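Local structure of erythrocyte membrane protein 1 (Plasmodium falciparum, 6S8T) at residues 108-113 against 359-364; 299-304 against 434-439. The protein forms the DBLbeta domain of a PfEMP1 adhesin from malaria-infected erythrocytes, a domain that binds the host receptor ICAM-1. All blocks are in the same frame, centred on the assembly; numbering follows the deposited sequence.

In the fold
Along the chain the segments alternate: 108-113, 299-304, 359-364, then 434-439, so the two contacts interlock rather than nest. Their centres lie about 13 Å apart, and they meet through helices 293-319 and 335-372, which follow each other in the chain. Ile361 of contact 1 packs its CD1 against Trp301 CD1 of contact 2 at 4.0 Å, while Pro112 CB comes to 3.9 Å from Glu300 OE1. Contact 1 sets the short strand 110-111 beside the second helix; contact 2 lays a late loop against the first. An early strand and a late loop of this largely helical DBL domain thus pack against a helix pair from the middle of the chain.

Contact 1: residues 108-113 against 359-364; sequences DAYIPP and NKIKDK
Tyr110, on the short extended piece 110-111, faces the turn 359-364 of helix 335-372, with its CA 8.5 Å from that of Ile361, so the approach is made by side chains and not by backbones. The phenol ring reaches across with CG anti to its own carbonyl carbon (chi1 -60°), bringing one long edge to the helix. Ile361 CG1 sits at that edge, near the ring plane, 3.9 Å from Tyr110 CD2; its CD1 touches the same ring atom, making a small apolar patch. Lys360 meets the hydroxyl at the far end of the tyrosine. Its chain, extended beyond CG, runs at about a right angle to the tyrosine and passes its methylene CD 3.3 Å from Tyr110 OH. The hydroxyl also holds a water in the plane of the ring at 2.7 Å from OH, and Lys360 NZ reaches that water only weakly, at 3.3 Å. A second water, 2.6 Å from Lys364 NZ, accepts a weak bond from the backbone N of Asp108. Beyond the contact, Lys364 NZ pairs with Asp385. Tyr110 also packs on Ile98 and Ile111 bonds through its backbone to Lys97, tying this piece to the antiparallel strand 97-98, while Ile111 and Pro112 lean on Trp297 of helix 293-319; the small two-stranded sheet therefore sits beside both that helix and helix 335-372.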
ATOM      1  N   ASP A 108       7.015  -0.083 -14.696  1.00130.34           N
ATOM      2  CA  ASP A 108       7.086   0.935 -13.660  1.00111.43           C
ATOM      3  C   ASP A 108       5.876   0.836 -12.744  1.00 96.38           C
ATOM      4  O   ASP A 108       4.777   0.475 -13.171  1.00 99.94           O
ATOM      5  CB  ASP A 108       7.161   2.346 -14.260  1.00112.10           C
ATOM      6  CG  ASP A 108       8.452   2.592 -15.010  1.00114.50           C
ATOM      7  OD1 ASP A 108       9.522   2.199 -14.500  1.00114.96           O
ATOM      8  OD2 ASP A 108       8.397   3.174 -16.113  1.00115.89           O
ATOM      9  N   ALA A 109       6.101   1.163 -11.474  1.00 78.14           N
ATOM     10  CA  ALA A 109       5.040   1.244 -10.477  1.00 62.36           C
ATOM     11  C   ALA A 109       5.444   2.312  -9.477  1.00 54.21           C
ATOM     12  O   ALA A 109       6.540   2.244  -8.914  1.00 58.50           O
ATOM     13  CB  ALA A 109       4.823  -0.100  -9.780  1.00 56.61           C
ATOM     14  N   TYR A 110       4.574   3.295  -9.261  1.00 42.75           N
ATOM     15  CA  TYR A 110       4.927   4.422  -8.408  1.00 37.01           C
ATOM     16  C   TYR A 110       4.863   4.023  -6.937  1.00 37.52           C
ATOM     17  O   TYR A 110       3.909   3.374  -6.494  1.00 37.68           O
ATOM     18  CB  TYR A 110       4.007   5.605  -8.700  1.00 30.67           C
ATOM     19  CG  TYR A 110       4.092   6.067 -10.141  1.00 32.56           C
ATOM     20  CD1 TYR A 110       5.058   6.983 -10.541  1.00 33.70           C
ATOM     21  CD2 TYR A 110       3.223   5.567 -11.105  1.00 33.68           C
ATOM     22  CE1 TYR A 110       5.148   7.400 -11.857  1.00 34.21           C
ATOM     23  CE2 TYR A 110       3.306   5.977 -12.425  1.00 33.71           C
ATOM     24  CZ  TYR A 110       4.268   6.895 -12.794  1.00 36.16           C
ATOM     25  OH  TYR A 110       4.356   7.310 -14.106  1.00 38.82           O
ATOM     26  N   ILE A 111       5.893   4.406  -6.187  1.00 38.15           N
ATOM     27  CA  ILE A 111       6.060   4.002  -4.792  1.00 35.49           C
ATOM     28  C   ILE A 111       5.336   4.989  -3.883  1.00 32.10           C
ATOM     29  O   ILE A 111       5.611   6.197  -3.945  1.00 30.76           O
ATOM     30  CB  ILE A 111       7.550   3.917  -4.418  1.00 35.21           C
ATOM     31  CG1 ILE A 111       8.333   3.137  -5.478  1.00 40.92           C
ATOM     32  CG2 ILE A 111       7.720   3.292  -3.042  1.00 31.51           C
ATOM     33  CD1 ILE A 111       7.873   1.701  -5.651  1.00 40.98           C
ATOM     34  N   PRO A 112       4.416   4.539  -3.033  1.00 30.81           N
ATOM     35  CA  PRO A 112       3.774   5.452  -2.073  1.00 28.72           C
ATOM     36  C   PRO A 112       4.790   6.004  -1.090  1.00 33.33           C
ATOM     37  O   PRO A 112       5.674   5.268  -0.626  1.00 36.80           O
ATOM     38  CB  PRO A 112       2.744   4.561  -1.360  1.00 26.43           C
ATOM     39  CG  PRO A 112       2.574   3.348  -2.262  1.00 28.34           C
ATOM     40  CD  PRO A 112       3.897   3.164  -2.938  1.00 29.34           C
ATOM     41  N   PRO A 113       4.706   7.294  -0.756  1.00 34.91           N
ATOM     42  CA  PRO A 113       5.616   7.845   0.266  1.00 33.59           C
ATOM     43  C   PRO A 113       5.551   7.110   1.593  1.00 33.53           C
ATOM     44  O   PRO A 113       6.579   6.984   2.271  1.00 33.95           O
ATOM     45  CB  PRO A 113       5.148   9.300   0.405  1.00 33.64           C
ATOM     46  CG  PRO A 113       4.546   9.625  -0.919  1.00 35.36           C
ATOM     47  CD  PRO A 113       3.902   8.344  -1.403  1.00 33.48           C
ATOM     48  N   ASN A 359      -2.049   8.031 -16.344  1.00 32.75           N
ATOM     49  CA  ASN A 359      -2.158   7.429 -17.669  1.00 34.99           C
ATOM     50  C   ASN A 359      -1.341   6.145 -17.769  1.00 37.23           C
ATOM     51  O   ASN A 359      -1.756   5.189 -18.436  1.00 33.82           O
ATOM     52  CB  ASN A 359      -1.725   8.428 -18.741  1.00 40.43           C
ATOM     53  CG  ASN A 359      -2.802   9.447 -19.056  1.00 47.21           C
ATOM     54  OD1 ASN A 359      -3.994   9.174 -18.907  1.00 47.05           O
ATOM     55  ND2 ASN A 359      -2.389  10.630 -19.496  1.00 52.14           N
ATOM     56  N   LYS A 360      -0.174   6.101 -17.121  1.00 34.69           N
ATOM     57  CA  LYS A 360       0.599   4.865 -17.114  1.00 37.06           C
ATOM     58  C   LYS A 360      -0.042   3.817 -16.214  1.00 36.20           C
ATOM     59  O   LYS A 360      -0.006   2.622 -16.534  1.00 36.41           O
ATOM     60  CB  LYS A 360       2.037   5.139 -16.675  1.00 41.58           C
ATOM     61  CG  LYS A 360       2.829   5.995 -17.644  1.00 46.85           C
ATOM     62  CD  LYS A 360       4.273   6.134 -17.193  1.00 55.45           C
ATOM     63  CE  LYS A 360       5.071   6.989 -18.160  1.00 65.80           C
ATOM     64  NZ  LYS A 360       6.473   7.190 -17.697  1.00 70.30           N
ATOM     65  N   ILE A 361      -0.636   4.241 -15.096  1.00 36.78           N
ATOM     66  CA  ILE A 361      -1.259   3.300 -14.169  1.00 34.29           C
ATOM     67  C   ILE A 361      -2.474   2.639 -14.811  1.00 32.06           C
ATOM     68  O   ILE A 361      -2.634   1.414 -14.756  1.00 29.46           O
ATOM     69  CB  ILE A 361      -1.636   4.008 -12.855  1.00 33.18           C
ATOM     70  CG1 ILE A 361      -0.379   4.427 -12.091  1.00 31.52           C
ATOM     71  CG2 ILE A 361      -2.528   3.118 -11.997  1.00 29.33           C
ATOM     72  CD1 ILE A 361      -0.673   5.171 -10.802  1.00 31.12           C
ATOM     73  N   LYS A 362      -3.345   3.439 -15.436  1.00 32.28           N
ATOM     74  CA  LYS A 362      -4.579   2.888 -15.984  1.00 31.79           C
ATOM     75  C   LYS A 362      -4.318   2.037 -17.221  1.00 35.12           C
ATOM     76  O   LYS A 362      -5.080   1.104 -17.499  1.00 34.13           O
ATOM     77  CB  LYS A 362      -5.570   4.008 -16.303  1.00 33.49           C
ATOM     78  CG  LYS A 362      -5.241   4.821 -17.543  1.00 37.95           C
ATOM     79  CD  LYS A 362      -6.400   5.735 -17.913  1.00 44.87           C
ATOM     80  CE  LYS A 362      -6.024   6.682 -19.040  1.00 51.44           C
ATOM     81  NZ  LYS A 362      -5.497   5.959 -20.228  1.00 55.87           N
ATOM     82  N   ASP A 363      -3.255   2.338 -17.972  1.00 34.94           N
ATOM     83  CA  ASP A 363      -2.905   1.504 -19.116  1.00 36.13           C
ATOM     84  C   ASP A 363      -2.416   0.134 -18.668  1.00 34.80           C
ATOM     85  O   ASP A 363      -2.764  -0.884 -19.278  1.00 31.64           O
ATOM     86  CB  ASP A 363      -1.849   2.198 -19.976  1.00 39.68           C
ATOM     87  CG  ASP A 363      -2.422   3.339 -20.796  1.00 44.56           C
ATOM     88  OD1 ASP A 363      -3.655   3.539 -20.758  1.00 46.90           O
ATOM     89  OD2 ASP A 363      -1.641   4.035 -21.476  1.00 46.02           O
ATOM     90  N   LYS A 364      -1.610   0.085 -17.605  1.00 34.59           N
ATOM     91  CA  LYS A 364      -1.149  -1.205 -17.102  1.00 35.60           C
ATOM     92  C   LYS A 364      -2.305  -2.010 -16.520  1.00 34.61           C
ATOM     93  O   LYS A 364      -2.380  -3.228 -16.723  1.00 36.53           O
ATOM     94  CB  LYS A 364      -0.046  -1.008 -16.062  1.00 37.12           C
ATOM     95  CG  LYS A 364       0.669  -2.296 -15.673  1.00 40.94           C
ATOM     96  CD  LYS A 364       1.219  -3.003 -16.905  1.00 48.70           C
ATOM     97  CE  LYS A 364       1.875  -4.323 -16.546  1.00 55.68           C
ATOM     98  NZ  LYS A 364       3.022  -4.127 -15.619  1.00 61.85           N
TER
HETATM   99  O   HOH W   1       4.809  -2.273 -15.954  1.00 78.67           O
HETATM  100  O   HOH W   2       6.210   9.051 -14.959  1.00 61.52           O

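Contact 2: residues 299-304 against 434-439; sequences VEWAEW and TQFCKN
Trp301 swings its CG anti to the backbone N (chi1 -176°), which carries the six-membered end of the indole out from the helix toward Phe436, whose own chi1 of -86° sends the phenyl ring back to meet it. The two rings come together at their rims: Trp301 CZ3 lies 4.2 Å from Phe436 CE2, each near the plane of the other ring, although the planes are turned about 70° against each other. Ala302 supplies the closer touch. Its methyl points at the loop and stands 3.8 Å from Phe436 CZ and 3.9 Å from Phe436 CE2, approaching the ring obliquely, so the outer end of the phenyl fits beside a small residue on the helix surface. All three residues are buried, and the contact across the segments is purely apolar.

The loop that presents Phe436 is braced by its own polar bonds. Gln435 NE2 donates to Cys437 O at 2.9 Å, a bent bond (137° at the hydrogen) that arrives from above the carbonyl plane and spans the phenylalanine. The Gln435 amide also bonds Asn452 and Asp450, and the backbone N of Phe436 bonds His422. On the helix side, Trp301 NE1 is held by Gln357, while Phe436 meets Trp358 edge to face, so helix 335-372 lines the same aromatic cluster. Cys437 forms a disulfide with Cys2, joining this loop to the chain's N-terminal end, an arrangement in keeping with the disulfide-rich, mainly helical fold of DBL domains.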
ATOM      1  N   VAL A 299      -5.198   2.530  -5.331  1.00 22.00           N
ATOM      2  CA  VAL A 299      -6.222   3.140  -4.485  1.00 24.83           C
ATOM      3  C   VAL A 299      -5.605   4.205  -3.584  1.00 26.39           C
ATOM      4  O   VAL A 299      -6.194   5.268  -3.358  1.00 26.70           O
ATOM      5  CB  VAL A 299      -6.956   2.062  -3.662  1.00 26.89           C
ATOM      6  CG1 VAL A 299      -7.951   2.703  -2.696  1.00 27.74           C
ATOM      7  CG2 VAL A 299      -7.658   1.062  -4.575  1.00 25.25           C
ATOM      8  N   GLU A 300      -4.405   3.939  -3.057  1.00 25.34           N
ATOM      9  CA  GLU A 300      -3.718   4.929  -2.229  1.00 28.91           C
ATOM     10  C   GLU A 300      -3.249   6.118  -3.061  1.00 31.97           C
ATOM     11  O   GLU A 300      -3.219   7.247  -2.561  1.00 35.12           O
ATOM     12  CB  GLU A 300      -2.541   4.272  -1.495  1.00 27.17           C
ATOM     13  CG  GLU A 300      -1.836   5.146  -0.442  1.00 30.24           C
ATOM     14  CD  GLU A 300      -0.813   4.364   0.380  1.00 36.59           C
ATOM     15  OE1 GLU A 300      -0.601   3.168   0.089  1.00 27.16           O
ATOM     16  OE2 GLU A 300      -0.222   4.936   1.328  1.00 38.29           O
ATOM     17  N   TRP A 301      -2.891   5.888  -4.330  1.00 32.26           N
ATOM     18  CA  TRP A 301      -2.529   6.988  -5.221  1.00 27.37           C
ATOM     19  C   TRP A 301      -3.712   7.920  -5.450  1.00 27.39           C
ATOM     20  O   TRP A 301      -3.547   9.144  -5.497  1.00 31.37           O
ATOM     21  CB  TRP A 301      -2.017   6.437  -6.557  1.00 28.51           C
ATOM     22  CG  TRP A 301      -1.525   7.488  -7.541  1.00 29.01           C
ATOM     23  CD1 TRP A 301      -0.226   7.827  -7.795  1.00 27.47           C
ATOM     24  CD2 TRP A 301      -2.326   8.310  -8.408  1.00 29.31           C
ATOM     25  NE1 TRP A 301      -0.167   8.812  -8.753  1.00 26.46           N
ATOM     26  CE2 TRP A 301      -1.441   9.128  -9.146  1.00 32.72           C
ATOM     27  CE3 TRP A 301      -3.703   8.440  -8.627  1.00 30.62           C
ATOM     28  CZ2 TRP A 301      -1.888  10.059 -10.086  1.00 28.37           C
ATOM     29  CZ3 TRP A 301      -4.145   9.369  -9.557  1.00 30.03           C
ATOM     30  CH2 TRP A 301      -3.239  10.165 -10.277  1.00 29.67           C
ATOM     31  N   ALA A 302      -4.913   7.359  -5.605  1.00 28.60           N
ATOM     32  CA  ALA A 302      -6.082   8.191  -5.867  1.00 29.67           C
ATOM     33  C   ALA A 302      -6.459   9.021  -4.645  1.00 31.40           C
ATOM     34  O   ALA A 302      -6.910  10.164  -4.784  1.00 32.29           O
ATOM     35  CB  ALA A 302      -7.259   7.322  -6.311  1.00 29.24           C
ATOM     36  N   GLU A 303      -6.287   8.466  -3.442  1.00 31.56           N
ATOM     37  CA  GLU A 303      -6.620   9.218  -2.234  1.00 36.73           C
ATOM     38  C   GLU A 303      -5.701  10.423  -2.068  1.00 34.61           C
ATOM     39  O   GLU A 303      -6.165  11.533  -1.777  1.00 36.75           O
ATOM     40  CB  GLU A 303      -6.549   8.315  -0.997  1.00 39.47           C
ATOM     41  CG  GLU A 303      -6.734   9.084   0.316  1.00 42.65           C
ATOM     42  CD  GLU A 303      -6.691   8.205   1.559  1.00 46.54           C
ATOM     43  OE1 GLU A 303      -6.323   7.016   1.455  1.00 45.55           O
ATOM     44  OE2 GLU A 303      -7.024   8.711   2.651  1.00 48.62           O
ATOM     45  N   TRP A 304      -4.392  10.230  -2.259  1.00 30.66           N
ATOM     46  CA  TRP A 304      -3.450  11.329  -2.084  1.00 33.76           C
ATOM     47  C   TRP A 304      -3.465  12.314  -3.247  1.00 34.29           C
ATOM     48  O   TRP A 304      -3.079  13.473  -3.058  1.00 34.31           O
ATOM     49  CB  TRP A 304      -2.038  10.784  -1.852  1.00 32.72           C
ATOM     50  CG  TRP A 304      -1.888  10.248  -0.462  1.00 33.86           C
ATOM     51  CD1 TRP A 304      -2.041   8.951  -0.059  1.00 30.75           C
ATOM     52  CD2 TRP A 304      -1.613  11.006   0.726  1.00 36.19           C
ATOM     53  NE1 TRP A 304      -1.859   8.852   1.301  1.00 34.48           N
ATOM     54  CE2 TRP A 304      -1.591  10.098   1.805  1.00 37.22           C
ATOM     55  CE3 TRP A 304      -1.366  12.360   0.979  1.00 38.07           C
ATOM     56  CZ2 TRP A 304      -1.335  10.500   3.114  1.00 37.82           C
ATOM     57  CZ3 TRP A 304      -1.113  12.760   2.281  1.00 37.16           C
ATOM     58  CH2 TRP A 304      -1.099  11.834   3.332  1.00 42.27           C
ATOM     59  N   THR A 434     -14.239  15.039  -9.565  1.00 61.73           N
ATOM     60  CA  THR A 434     -14.324  13.769  -8.859  1.00 61.79           C
ATOM     61  C   THR A 434     -14.371  12.543  -9.762  1.00 57.19           C
ATOM     62  O   THR A 434     -14.150  11.432  -9.268  1.00 54.15           O
ATOM     63  CB  THR A 434     -15.565  13.749  -7.952  1.00 66.92           C
ATOM     64  OG1 THR A 434     -16.747  13.850  -8.755  1.00 69.45           O
ATOM     65  CG2 THR A 434     -15.529  14.918  -6.977  1.00 69.58           C
ATOM     66  N   GLN A 435     -14.646  12.706 -11.054  1.00 55.50           N
ATOM     67  CA  GLN A 435     -14.796  11.578 -11.966  1.00 52.85           C
ATOM     68  C   GLN A 435     -13.445  11.233 -12.585  1.00 52.26           C
ATOM     69  O   GLN A 435     -12.848  12.057 -13.285  1.00 57.16           O
ATOM     70  CB  GLN A 435     -15.824  11.905 -13.048  1.00 54.61           C
ATOM     71  CG  GLN A 435     -16.095  10.768 -14.015  1.00 55.02           C
ATOM     72  CD  GLN A 435     -17.200  11.096 -14.996  1.00 59.26           C
ATOM     73  OE1 GLN A 435     -18.233  11.648 -14.622  1.00 59.56           O
ATOM     74  NE2 GLN A 435     -16.986  10.762 -16.262  1.00 63.74           N
ATOM     75  N   PHE A 436     -12.971  10.009 -12.338  1.00 47.75           N
ATOM     76  CA  PHE A 436     -11.661   9.581 -12.814  1.00 45.43           C
ATOM     77  C   PHE A 436     -11.667   9.103 -14.264  1.00 50.23           C
ATOM     78  O   PHE A 436     -10.591   8.834 -14.810  1.00 49.26           O
ATOM     79  CB  PHE A 436     -11.105   8.479 -11.902  1.00 38.19           C
ATOM     80  CG  PHE A 436     -10.376   9.003 -10.692  1.00 36.08           C
ATOM     81  CD1 PHE A 436     -11.069   9.596  -9.651  1.00 37.66           C
ATOM     82  CD2 PHE A 436      -8.998   8.900 -10.599  1.00 35.72           C
ATOM     83  CE1 PHE A 436     -10.401  10.083  -8.540  1.00 38.83           C
ATOM     84  CE2 PHE A 436      -8.322   9.385  -9.490  1.00 36.42           C
ATOM     85  CZ  PHE A 436      -9.026   9.978  -8.459  1.00 37.90           C
ATOM     86  N   CYS A 437     -12.831   8.987 -14.898  1.00 52.99           N
ATOM     87  CA  CYS A 437     -12.920   8.684 -16.318  1.00 63.83           C
ATOM     88  C   CYS A 437     -13.370   9.922 -17.087  1.00 65.45           C
ATOM     89  O   CYS A 437     -14.083  10.777 -16.555  1.00 63.28           O
ATOM     90  CB  CYS A 437     -13.887   7.526 -16.588  1.00 70.48           C
ATOM     91  SG  CYS A 437     -15.572   7.799 -15.995  1.00 86.34           S
ATOM     92  N   LYS A 438     -12.946  10.007 -18.348  1.00 68.53           N
ATOM     93  CA  LYS A 438     -13.268  11.154 -19.188  1.00 77.72           C
ATOM     94  C   LYS A 438     -14.737  11.143 -19.593  1.00 88.25           C
ATOM     95  O   LYS A 438     -15.522  11.971 -19.120  1.00 86.44           O
ATOM     96  CB  LYS A 438     -12.373  11.177 -20.432  1.00 80.49           C
ATOM     97  CG  LYS A 438     -10.893  11.331 -20.121  1.00 79.91           C
ATOM     98  CD  LYS A 438     -10.040  11.290 -21.380  1.00 84.17           C
ATOM     99  CE  LYS A 438      -8.564  11.458 -21.042  1.00 85.28           C
ATOM    100  NZ  LYS A 438      -7.687  11.381 -22.243  1.00 90.16           N
ATOM    101  N   ASN A 439     -15.113  10.215 -20.465  1.00100.28           N
ATOM    102  CA  ASN A 439     -16.483  10.088 -20.938  1.00111.31           C
ATOM    103  C   ASN A 439     -17.224   9.010 -20.153  1.00114.96           C
ATOM    104  O   ASN A 439     -16.626   8.196 -19.445  1.00110.75           O
ATOM    105  CB  ASN A 439     -16.509   9.768 -22.437  1.00116.08           C
ATOM    106  CG  ASN A 439     -16.228  10.982 -23.296  1.00120.80           C
ATOM    107  OD1 ASN A 439     -16.742  12.070 -23.037  1.00121.60           O
ATOM    108  ND2 ASN A 439     -15.409  10.805 -24.327  1.00124.86           N
TER